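Local coordinates for cell wall surface anchor protein (Streptococcus agalactiae, PDB 4Z1P) that probably serves as an adhesin of the antigen I/II family on the surface of the bacterium, at residues Gly54-Asp59 against Ala159-Gly164; Asp59-Ala64 against Glu114-Thr119; Gly202-Tyr207 against Val303-Lys308. All coordinates share one frame; numbering follows the deposited sequence.

Contact 1: residues Gly54-Asp59 against Ala159-Gly164; sequences GFAFVD and AQIDFG
F55 drives the edge of its ring into the face of F163, although F163 lies past the end of its strand. The ring centroids are 4.9 Å apart and the planes stand at 80°, a T-shaped pair. F55 CE1 sits over the centre of the F163 ring. F163 has left-handed backbone angles and its CB starts away from the other strand. With CG beside its own backbone N (chi1 -42°), its ring returns to F55. Y127 and V131 of helix 123-131 touch both rings.

Behind them the strands run antiparallel. A56 and I161 exchange two backbone bonds, with I161 N to A56 O at 2.8 Å. V58 and A159 do the same. A56, V58, A159 and I161 share one face of the sheet. On the other, Q160 NE2 gives a straight bond to the syn lone pair of D162 OD1 (2.9 Å), which lies in the amide plane of Q160. D162 OD2 bonds to Y41. F57 stacks on Y139 of strand 137-145, in a four-stranded sheet.

The F163 and G164 angles fit a type I' turn of a beta hairpin. The ladder lies in the five-stranded sheet of a two-sheet domain typical of antigen I/II C-terminal regions.

Contact 2: residues Asp59-Ala64 against Glu114-Thr119; sequences DQPNEA and EFYMWT
D59 and Y116 form an antiparallel hydrogen-bonded pair, and the two strands part soon after it. Y116 N bonds to D59 O at 3.0 Å. D59 N returns the bond to Y116 O at 2.9 Å.

The tight part lies around this pair, on the face that carries D59, Y116 and W118. D59 CB touches the rim of the W118 indole at CZ3, 4.0 Å away and near the ring plane. Y116 turns an edge of its ring to D59 O. P61 meets the same ring at its edge, with P61 CG 4.0 Å from Y116 CE1. Y116 also stacks on H89, and W118 meets Y139 and residues of strand 65-75. The D59 carboxylate is buried here, and its OD2 accepts a bond from N156.

The loose part begins at Q60, which is partly exposed. Its chain bends at chi2 (75°), and this bend brings the amide nitrogen to E114 O. Q60 NE2 then lies 2.8 Å from E114 O, but the angle is poor and the bond is weak. A second weak bond links Q60 NE2 to P61 O. Q60 OE1 takes the backbone N of G113. A water lies between P61 O and E114 O, 2.7 Å from E114 O, and can donate to them. Beyond this point N62 OD1 accepts from A64 N, an Asx turn where the chain no longer touches the other strand.

The chemistry changes along the contact. Direct backbone bonds and aromatic edges hold the inner end. At the outer end a weakly bonded amide and a water sit at the two carbonyls, E114 O and P61 O. Burial of D59 among aromatic and apolar groups may raise its pKa, although the N156 bond would partly offset this.

Contact 3: residues Gly202-Tyr207 against Val303-Lys308; sequences GDEVTY and VVKRIK
G202 N gives the shortest direct bond between the two segments, to R306 O at 2.7 Å. G202 precedes strand 204-210, so the pairing starts in a loop. R306 N bonds to D203 O at 2.8 Å. V205 and V304 then exchange two bonds as an antiparallel hydrogen-bonded pair. The short strands are skewed, with 142° between their directions.

On the buried face V205 CG2 rests 3.7 Å from V304 CG2. The Y207 ring crosses V304 at about a right angle, and its CE2 is 3.8 Å from V304 CG2. The R306 chain leaves the backbone with CG anti to N (chi1 -176°) and then bends twice, which brings its guanidinium toward Y207. R306 NH2 is 3.6 Å from Y207 OH, and the ring and guanidinium planes differ by only 23°. Both groups are bound by D236: NH2 in a salt bridge to OD1, the hydroxyl in a hydrogen bond to OD2. R306 NH1 bonds to T332 and T334.

E204 and K305 lie on the other face. Their charged ends stay apart, E204 OE1 being 5.3 Å from K305 NZ. A water donates to E204 OE1 and accepts a weak bond from K305 NZ. K305 CE comes within 3.2 Å of G202 O.

The chemistry differs by face. The inner arginine has its charge countered by a carboxylate. The outer charges meet through a weakly bonded water, so their attraction is probably screened.

How the contacts relate
Contacts 1 and 2 belong to one sheet and share strand 55-61, which pairs with strand 153-162 on one side and strand 115-120 on the other. D59 is common to both, and their centres are 13 Å apart. Contact 1 is the buried one, with a ring pair at its end. Contact 2 is buried at one end and wet at the other. Contact 3 is about 67 Å from contact 1 between centres and touches neither. It lies in a four-stranded sheet, the others in a five-stranded one; both kinds occur in each half of the chain. Its inner face uses a buried arginine and its outer face solvated charges, whereas contacts 1 and 2 rely more on aromatic rings.

Contact 1: residues Gly54-Asp59 against Ala159-Gly164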
loop_
_atom_site.group_PDB
_atom_site.type_symbol
_atom_site.label_atom_id
_atom_site.label_comp_id
_atom_site.label_asym_id
_atom_site.label_seq_id
_atom_site.Cartn_x
_atom_site.Cartn_y
_atom_site.Cartn_z
ATOM N N GLY A 54 34.087 -7.925 10.142
ATOM C CA GLY A 54 32.889 -8.539 9.564
ATOM C C GLY A 54 32.097 -7.754 8.563
ATOM O O GLY A 54 32.609 -6.827 7.934
ATOM N N PHE A 55 30.833 -8.159 8.410
ATOM C CA PHE A 55 29.999 -7.676 7.329
ATOM C C PHE A 55 28.621 -7.612 7.917
ATOM O O PHE A 55 28.060 -8.673 8.343
ATOM C CB PHE A 55 30.051 -8.609 6.099
ATOM C CG PHE A 55 31.451 -8.861 5.654
ATOM C CD1 PHE A 55 32.154 -7.884 4.962
ATOM C CD2 PHE A 55 32.115 -9.950 6.107
ATOM C CE1 PHE A 55 33.511 -8.077 4.673
ATOM C CE2 PHE A 55 33.461 -10.194 5.803
ATOM C CZ PHE A 55 34.195 -9.228 5.102
ATOM N N ALA A 56 28.091 -6.386 7.945
ATOM C CA ALA A 56 26.745 -6.158 8.467
ATOM C C ALA A 56 25.894 -5.483 7.458
ATOM O O ALA A 56 26.416 -4.683 6.670
ATOM C CB ALA A 56 26.794 -5.282 9.675
ATOM N N PHE A 57 24.606 -5.858 7.409
ATOM C CA PHE A 57 23.626 -5.225 6.553
ATOM C C PHE A 57 22.481 -4.743 7.421
ATOM O O PHE A 57 21.951 -5.513 8.254
ATOM C CB PHE A 57 23.050 -6.259 5.561
ATOM C CG PHE A 57 22.233 -5.637 4.464
ATOM C CD1 PHE A 57 22.870 -4.826 3.527
ATOM C CD2 PHE A 57 20.840 -5.789 4.399
ATOM C CE1 PHE A 57 22.181 -4.218 2.530
ATOM C CE2 PHE A 57 20.118 -5.129 3.411
ATOM C CZ PHE A 57 20.804 -4.364 2.475
ATOM N N VAL A 58 22.075 -3.489 7.226
ATOM C CA VAL A 58 21.055 -2.884 8.010
ATOM C C VAL A 58 19.907 -2.497 7.183
ATOM O O VAL A 58 20.092 -1.758 6.213
ATOM C CB VAL A 58 21.573 -1.580 8.772
ATOM C CG1 VAL A 58 20.414 -0.865 9.481
ATOM C CG2 VAL A 58 22.673 -1.983 9.748
ATOM N N ASP A 59 18.691 -2.891 7.580
ATOM C CA ASP A 59 17.474 -2.320 6.984
ATOM C C ASP A 59 16.693 -1.477 8.023
ATOM O O ASP A 59 16.385 -1.967 9.128
ATOM C CB ASP A 59 16.559 -3.394 6.442
ATOM C CG ASP A 59 15.360 -2.808 5.706
ATOM O OD1 ASP A 59 14.471 -2.112 6.318
ATOM O OD2 ASP A 59 15.294 -3.013 4.502
ATOM N N ALA A 159 21.766 0.230 4.780
ATOM C CA ALA A 159 23.172 0.585 4.967
ATOM C C ALA A 159 23.981 -0.710 5.090
ATOM O O ALA A 159 23.395 -1.805 5.384
ATOM C CB ALA A 159 23.362 1.437 6.220
ATOM N N GLN A 160 25.268 -0.634 4.786
ATOM C CA GLN A 160 26.138 -1.770 4.918
ATOM C C GLN A 160 27.377 -1.376 5.575
ATOM O O GLN A 160 27.865 -0.182 5.425
ATOM C CB GLN A 160 26.318 -2.583 3.623
ATOM C CG GLN A 160 27.153 -2.112 2.554
ATOM C CD GLN A 160 27.136 -3.050 1.316
ATOM O OE1 GLN A 160 26.259 -2.973 0.479
ATOM N NE2 GLN A 160 28.121 -3.869 1.206
ATOM N N ILE A 161 27.949 -2.323 6.270
ATOM C CA ILE A 161 29.235 -2.087 6.950
ATOM C C ILE A 161 30.148 -3.197 6.565
ATOM O O ILE A 161 29.835 -4.399 6.841
ATOM C CB ILE A 161 29.086 -1.997 8.454
ATOM C CG1 ILE A 161 28.086 -0.955 8.782
ATOM C CG2 ILE A 161 30.448 -1.743 9.113
ATOM C CD1 ILE A 161 27.725 -0.977 10.256
ATOM N N ASP A 162 31.187 -2.841 5.819
ATOM C CA ASP A 162 32.131 -3.790 5.267
ATOM C C ASP A 162 33.454 -3.533 5.955
ATOM O O ASP A 162 34.019 -2.432 5.829
ATOM C CB ASP A 162 32.339 -3.555 3.772
ATOM C CG ASP A 162 31.075 -3.501 2.982
ATOM O OD1 ASP A 162 30.082 -4.231 3.347
ATOM O OD2 ASP A 162 31.038 -2.705 2.017
ATOM N N PHE A 163 34.005 -4.529 6.612
ATOM C CA PHE A 163 35.304 -4.399 7.313
ATOM C C PHE A 163 35.339 -3.167 8.242
ATOM O O PHE A 163 36.386 -2.449 8.346
ATOM C CB PHE A 163 36.492 -4.287 6.287
ATOM C CG PHE A 163 36.458 -5.199 5.087
ATOM C CD1 PHE A 163 36.961 -6.499 5.165
ATOM C CD2 PHE A 163 35.968 -4.775 3.876
ATOM C CE1 PHE A 163 36.991 -7.330 4.082
ATOM C CE2 PHE A 163 36.000 -5.588 2.773
ATOM C CZ PHE A 163 36.525 -6.875 2.875
ATOM N N GLY A 164 34.184 -2.819 8.819
ATOM C CA GLY A 164 34.091 -1.655 9.706
ATOM C C GLY A 164 33.847 -0.294 9.019
ATOM O O GLY A 164 33.677 0.717 9.690
HETATM O O HOH W 1 32.026 -4.582 9.374
HETATM O O HOH W 2 28.301 -5.768 4.619
#

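Contact 2: residues Asp59-Ala64 against Glu114-Thr119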
loop_
_atom_site.group_PDB
_atom_site.type_symbol
_atom_site.label_atom_id
_atom_site.label_comp_id
_atom_site.label_asym_id
_atom_site.label_seq_id
_atom_site.Cartn_x
_atom_site.Cartn_y
_atom_site.Cartn_z
ATOM N N ASP A 59 18.691 -2.891 7.580
ATOM C CA ASP A 59 17.474 -2.320 6.984
ATOM C C ASP A 59 16.693 -1.477 8.023
ATOM O O ASP A 59 16.385 -1.967 9.128
ATOM C CB ASP A 59 16.559 -3.394 6.442
ATOM C CG ASP A 59 15.360 -2.808 5.706
ATOM O OD1 ASP A 59 14.471 -2.112 6.318
ATOM O OD2 ASP A 59 15.294 -3.013 4.502
ATOM N N GLN A 60 16.449 -0.202 7.712
ATOM C CA GLN A 60 15.767 0.671 8.635
ATOM C C GLN A 60 14.493 1.177 7.989
ATOM O O GLN A 60 14.524 2.094 7.156
ATOM C CB GLN A 60 16.731 1.776 9.065
ATOM C CG GLN A 60 16.219 3.104 9.645
ATOM C CD GLN A 60 15.744 2.987 11.005
ATOM O OE1 GLN A 60 16.333 3.537 11.912
ATOM N NE2 GLN A 60 14.623 2.274 11.190
ATOM N N PRO A 61 13.375 0.595 8.358
ATOM C CA PRO A 61 12.051 1.071 7.961
ATOM C C PRO A 61 11.659 2.294 8.815
ATOM O O PRO A 61 12.135 2.438 9.938
ATOM C CB PRO A 61 11.131 -0.121 8.284
ATOM C CG PRO A 61 11.879 -0.990 9.198
ATOM C CD PRO A 61 13.297 -0.571 9.268
ATOM N N ASN A 62 10.752 3.114 8.357
ATOM C CA ASN A 62 10.169 4.150 9.267
ATOM C C ASN A 62 8.990 3.571 10.063
ATOM O O ASN A 62 8.694 2.374 9.983
ATOM C CB ASN A 62 9.882 5.439 8.514
ATOM C CG ASN A 62 8.605 5.389 7.709
ATOM O OD1 ASN A 62 8.087 4.337 7.390
ATOM N ND2 ASN A 62 8.090 6.567 7.378
ATOM N N GLU A 63 8.313 4.411 10.831
ATOM C CA GLU A 63 7.311 3.949 11.773
ATOM C C GLU A 63 6.121 3.300 11.086
ATOM O O GLU A 63 5.253 2.773 11.712
ATOM C CB GLU A 63 6.890 5.150 12.688
ATOM C CG GLU A 63 6.179 6.317 11.981
ATOM C CD GLU A 63 7.072 7.357 11.275
ATOM O OE1 GLU A 63 8.345 7.209 11.168
ATOM O OE2 GLU A 63 6.462 8.383 10.818
ATOM N N ALA A 64 6.024 3.400 9.786
ATOM C CA ALA A 64 4.816 2.905 9.149
ATOM C C ALA A 64 4.782 1.434 9.011
ATOM O O ALA A 64 3.695 0.871 8.837
ATOM C CB ALA A 64 4.607 3.505 7.786
ATOM N N GLU A 114 13.920 1.738 15.183
ATOM C CA GLU A 114 13.834 0.283 15.287
ATOM C C GLU A 114 14.381 -0.217 13.933
ATOM O O GLU A 114 13.887 0.202 12.917
ATOM C CB GLU A 114 12.330 -0.097 15.456
ATOM C CG GLU A 114 11.961 -1.521 15.109
ATOM C CD GLU A 114 10.532 -1.854 15.463
ATOM O OE1 GLU A 114 9.739 -0.949 15.807
ATOM O OE2 GLU A 114 10.211 -3.038 15.433
ATOM N N PHE A 115 15.303 -1.173 13.922
ATOM C CA PHE A 115 15.814 -1.643 12.666
ATOM C C PHE A 115 16.178 -3.113 12.735
ATOM O O PHE A 115 16.092 -3.732 13.820
ATOM C CB PHE A 115 17.041 -0.811 12.255
ATOM C CG PHE A 115 18.201 -0.911 13.197
ATOM C CD1 PHE A 115 18.303 -0.057 14.254
ATOM C CD2 PHE A 115 19.255 -1.779 12.977
ATOM C CE1 PHE A 115 19.419 -0.090 15.074
ATOM C CE2 PHE A 115 20.349 -1.857 13.814
ATOM C CZ PHE A 115 20.451 -1.006 14.875
ATOM N N TYR A 116 16.504 -3.667 11.572
ATOM C CA TYR A 116 16.924 -5.039 11.411
ATOM C C TYR A 116 18.340 -5.051 10.885
ATOM O O TYR A 116 18.741 -4.145 10.154
ATOM C CB TYR A 116 16.028 -5.751 10.389
ATOM C CG TYR A 116 14.595 -5.718 10.734
ATOM C CD1 TYR A 116 13.832 -4.621 10.486
ATOM C CD2 TYR A 116 13.970 -6.852 11.359
ATOM C CE1 TYR A 116 12.469 -4.620 10.813
ATOM C CE2 TYR A 116 12.635 -6.849 11.670
ATOM C CZ TYR A 116 11.890 -5.759 11.383
ATOM O OH TYR A 116 10.584 -5.744 11.729
ATOM N N MET A 117 19.136 -6.000 11.362
ATOM C CA MET A 117 20.472 -6.111 10.939
ATOM C C MET A 117 20.906 -7.548 10.777
ATOM O O MET A 117 20.499 -8.407 11.585
ATOM C CB MET A 117 21.408 -5.379 11.919
ATOM C CG MET A 117 22.863 -5.393 11.548
ATOM S SD MET A 117 23.864 -4.409 12.692
ATOM C CE MET A 117 23.717 -5.294 14.168
ATOM N N TRP A 118 21.639 -7.824 9.724
ATOM C CA TRP A 118 22.126 -9.193 9.445
ATOM C C TRP A 118 23.615 -9.106 9.435
ATOM O O TRP A 118 24.175 -8.256 8.726
ATOM C CB TRP A 118 21.625 -9.676 8.064
ATOM C CG TRP A 118 20.185 -9.968 7.986
ATOM C CD1 TRP A 118 19.579 -11.208 8.185
ATOM C CD2 TRP A 118 19.132 -9.056 7.766
ATOM N NE1 TRP A 118 18.243 -11.095 8.054
ATOM C CE2 TRP A 118 17.923 -9.784 7.828
ATOM C CE3 TRP A 118 19.084 -7.692 7.545
ATOM C CZ2 TRP A 118 16.694 -9.200 7.619
ATOM C CZ3 TRP A 118 17.879 -7.112 7.285
ATOM C CH2 TRP A 118 16.685 -7.856 7.378
ATOM N N THR A 119 24.275 -9.898 10.237
ATOM C CA THR A 119 25.709 -9.970 10.344
ATOM C C THR A 119 26.262 -11.338 10.013
ATOM O O THR A 119 25.609 -12.435 10.322
ATOM C CB THR A 119 26.130 -9.648 11.808
ATOM O OG1 THR A 119 25.378 -10.430 12.684
ATOM C CG2 THR A 119 25.898 -8.200 12.129
HETATM O O HOH W 3 11.523 1.383 12.412
#

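Contact 3: residues Gly202-Tyr207 against Val303-Lys308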
loop_
_atom_site.group_PDB
_atom_site.type_symbol
_atom_site.label_atom_id
_atom_site.label_comp_id
_atom_site.label_asym_id
_atom_site.label_seq_id
_atom_site.Cartn_x
_atom_site.Cartn_y
_atom_site.Cartn_z
ATOM N N GLY A 202 -44.568 8.628 -0.038
ATOM C CA GLY A 202 -44.721 8.496 -1.454
ATOM C C GLY A 202 -43.742 9.350 -2.241
ATOM O O GLY A 202 -43.605 9.180 -3.431
ATOM N N ASP A 203 -43.008 10.246 -1.604
ATOM C CA ASP A 203 -41.994 11.010 -2.367
ATOM C C ASP A 203 -40.804 10.080 -2.609
ATOM O O ASP A 203 -40.604 9.051 -1.868
ATOM C CB ASP A 203 -41.543 12.287 -1.655
ATOM C CG ASP A 203 -42.589 13.390 -1.713
ATOM O OD1 ASP A 203 -43.763 13.147 -2.119
ATOM O OD2 ASP A 203 -42.206 14.520 -1.383
ATOM N N GLU A 204 -40.134 10.376 -3.716
ATOM C CA GLU A 204 -38.841 9.780 -4.014
ATOM C C GLU A 204 -37.743 10.581 -3.297
ATOM O O GLU A 204 -37.827 11.790 -3.197
ATOM C CB GLU A 204 -38.589 9.762 -5.519
ATOM C CG GLU A 204 -39.655 8.899 -6.205
ATOM C CD GLU A 204 -39.517 8.765 -7.678
ATOM O OE1 GLU A 204 -40.522 8.306 -8.269
ATOM O OE2 GLU A 204 -38.439 9.069 -8.228
ATOM N N VAL A 205 -36.680 9.883 -2.909
ATOM C CA VAL A 205 -35.466 10.546 -2.455
ATOM C C VAL A 205 -34.314 9.768 -3.085
ATOM O O VAL A 205 -34.433 8.538 -3.383
ATOM C CB VAL A 205 -35.299 10.561 -0.875
ATOM C CG1 VAL A 205 -36.530 11.101 -0.184
ATOM C CG2 VAL A 205 -34.933 9.206 -0.286
ATOM N N THR A 206 -33.207 10.469 -3.222
ATOM C CA THR A 206 -32.019 9.881 -3.838
ATOM C C THR A 206 -30.870 9.810 -2.832
ATOM O O THR A 206 -30.463 10.829 -2.310
ATOM C CB THR A 206 -31.592 10.759 -5.001
ATOM O OG1 THR A 206 -32.629 10.723 -5.992
ATOM C CG2 THR A 206 -30.266 10.254 -5.693
ATOM N N TYR A 207 -30.336 8.617 -2.601
ATOM C CA TYR A 207 -29.065 8.500 -1.891
ATOM C C TYR A 207 -27.890 8.712 -2.827
ATOM O O TYR A 207 -27.795 8.110 -3.904
ATOM C CB TYR A 207 -28.994 7.149 -1.203
ATOM C CG TYR A 207 -30.111 7.006 -0.182
ATOM C CD1 TYR A 207 -30.213 7.882 0.877
ATOM C CD2 TYR A 207 -31.045 5.974 -0.291
ATOM C CE1 TYR A 207 -31.219 7.769 1.823
ATOM C CE2 TYR A 207 -32.089 5.837 0.627
ATOM C CZ TYR A 207 -32.194 6.752 1.657
ATOM O OH TYR A 207 -33.188 6.596 2.508
ATOM N N VAL A 303 -32.083 5.739 -6.231
ATOM C CA VAL A 303 -33.334 6.447 -6.022
ATOM C C VAL A 303 -34.350 5.459 -5.470
ATOM O O VAL A 303 -34.417 4.298 -5.874
ATOM C CB VAL A 303 -33.734 7.390 -7.210
ATOM C CG1 VAL A 303 -32.761 7.377 -8.382
ATOM C CG2 VAL A 303 -35.197 7.381 -7.536
ATOM N N VAL A 304 -35.064 5.918 -4.459
ATOM C CA VAL A 304 -35.976 5.068 -3.751
ATOM C C VAL A 304 -37.271 5.872 -3.551
ATOM O O VAL A 304 -37.281 7.098 -3.670
ATOM C CB VAL A 304 -35.444 4.600 -2.355
ATOM C CG1 VAL A 304 -34.136 3.854 -2.505
ATOM C CG2 VAL A 304 -35.351 5.744 -1.365
ATOM N N LYS A 305 -38.336 5.161 -3.196
ATOM C CA LYS A 305 -39.600 5.822 -2.898
ATOM C C LYS A 305 -39.921 5.485 -1.456
ATOM O O LYS A 305 -39.796 4.330 -1.072
ATOM C CB LYS A 305 -40.696 5.273 -3.842
ATOM C CG LYS A 305 -41.958 6.144 -3.840
ATOM C CD LYS A 305 -43.086 5.497 -4.625
ATOM C CE LYS A 305 -44.074 6.519 -5.107
ATOM N NZ LYS A 305 -44.763 5.822 -6.191
ATOM N N ARG A 306 -40.381 6.492 -0.698
ATOM C CA ARG A 306 -40.751 6.377 0.686
ATOM C C ARG A 306 -42.141 5.773 0.767
ATOM O O ARG A 306 -43.130 6.385 0.397
ATOM C CB ARG A 306 -40.678 7.763 1.375
ATOM C CG ARG A 306 -40.955 7.811 2.904
ATOM C CD ARG A 306 -40.137 6.794 3.736
ATOM N NE ARG A 306 -38.734 6.789 3.299
ATOM C CZ ARG A 306 -37.863 7.770 3.562
ATOM N NH1 ARG A 306 -38.249 8.781 4.311
ATOM N NH2 ARG A 306 -36.604 7.724 3.081
ATOM N N ILE A 307 -42.213 4.566 1.269
ATOM C CA ILE A 307 -43.484 3.869 1.300
ATOM C C ILE A 307 -43.912 3.479 2.695
ATOM O O ILE A 307 -44.847 2.708 2.846
ATOM C CB ILE A 307 -43.477 2.620 0.412
ATOM C CG1 ILE A 307 -42.282 1.712 0.773
ATOM C CG2 ILE A 307 -43.528 3.053 -1.032
ATOM C CD1 ILE A 307 -42.314 0.413 0.007
ATOM N N LYS A 308 -43.281 4.030 3.727
ATOM C CA LYS A 308 -43.782 3.782 5.093
ATOM C C LYS A 308 -43.306 4.876 6.007
ATOM O O LYS A 308 -42.212 5.476 5.786
ATOM C CB LYS A 308 -43.404 2.366 5.581
ATOM C CG LYS A 308 -44.112 1.846 6.848
ATOM C CD LYS A 308 -43.494 0.522 7.296
ATOM C CE LYS A 308 -44.341 -0.241 8.300
ATOM N NZ LYS A 308 -44.070 0.212 9.686
HETATM O O HOH W 4 -43.113 8.237 -7.791
#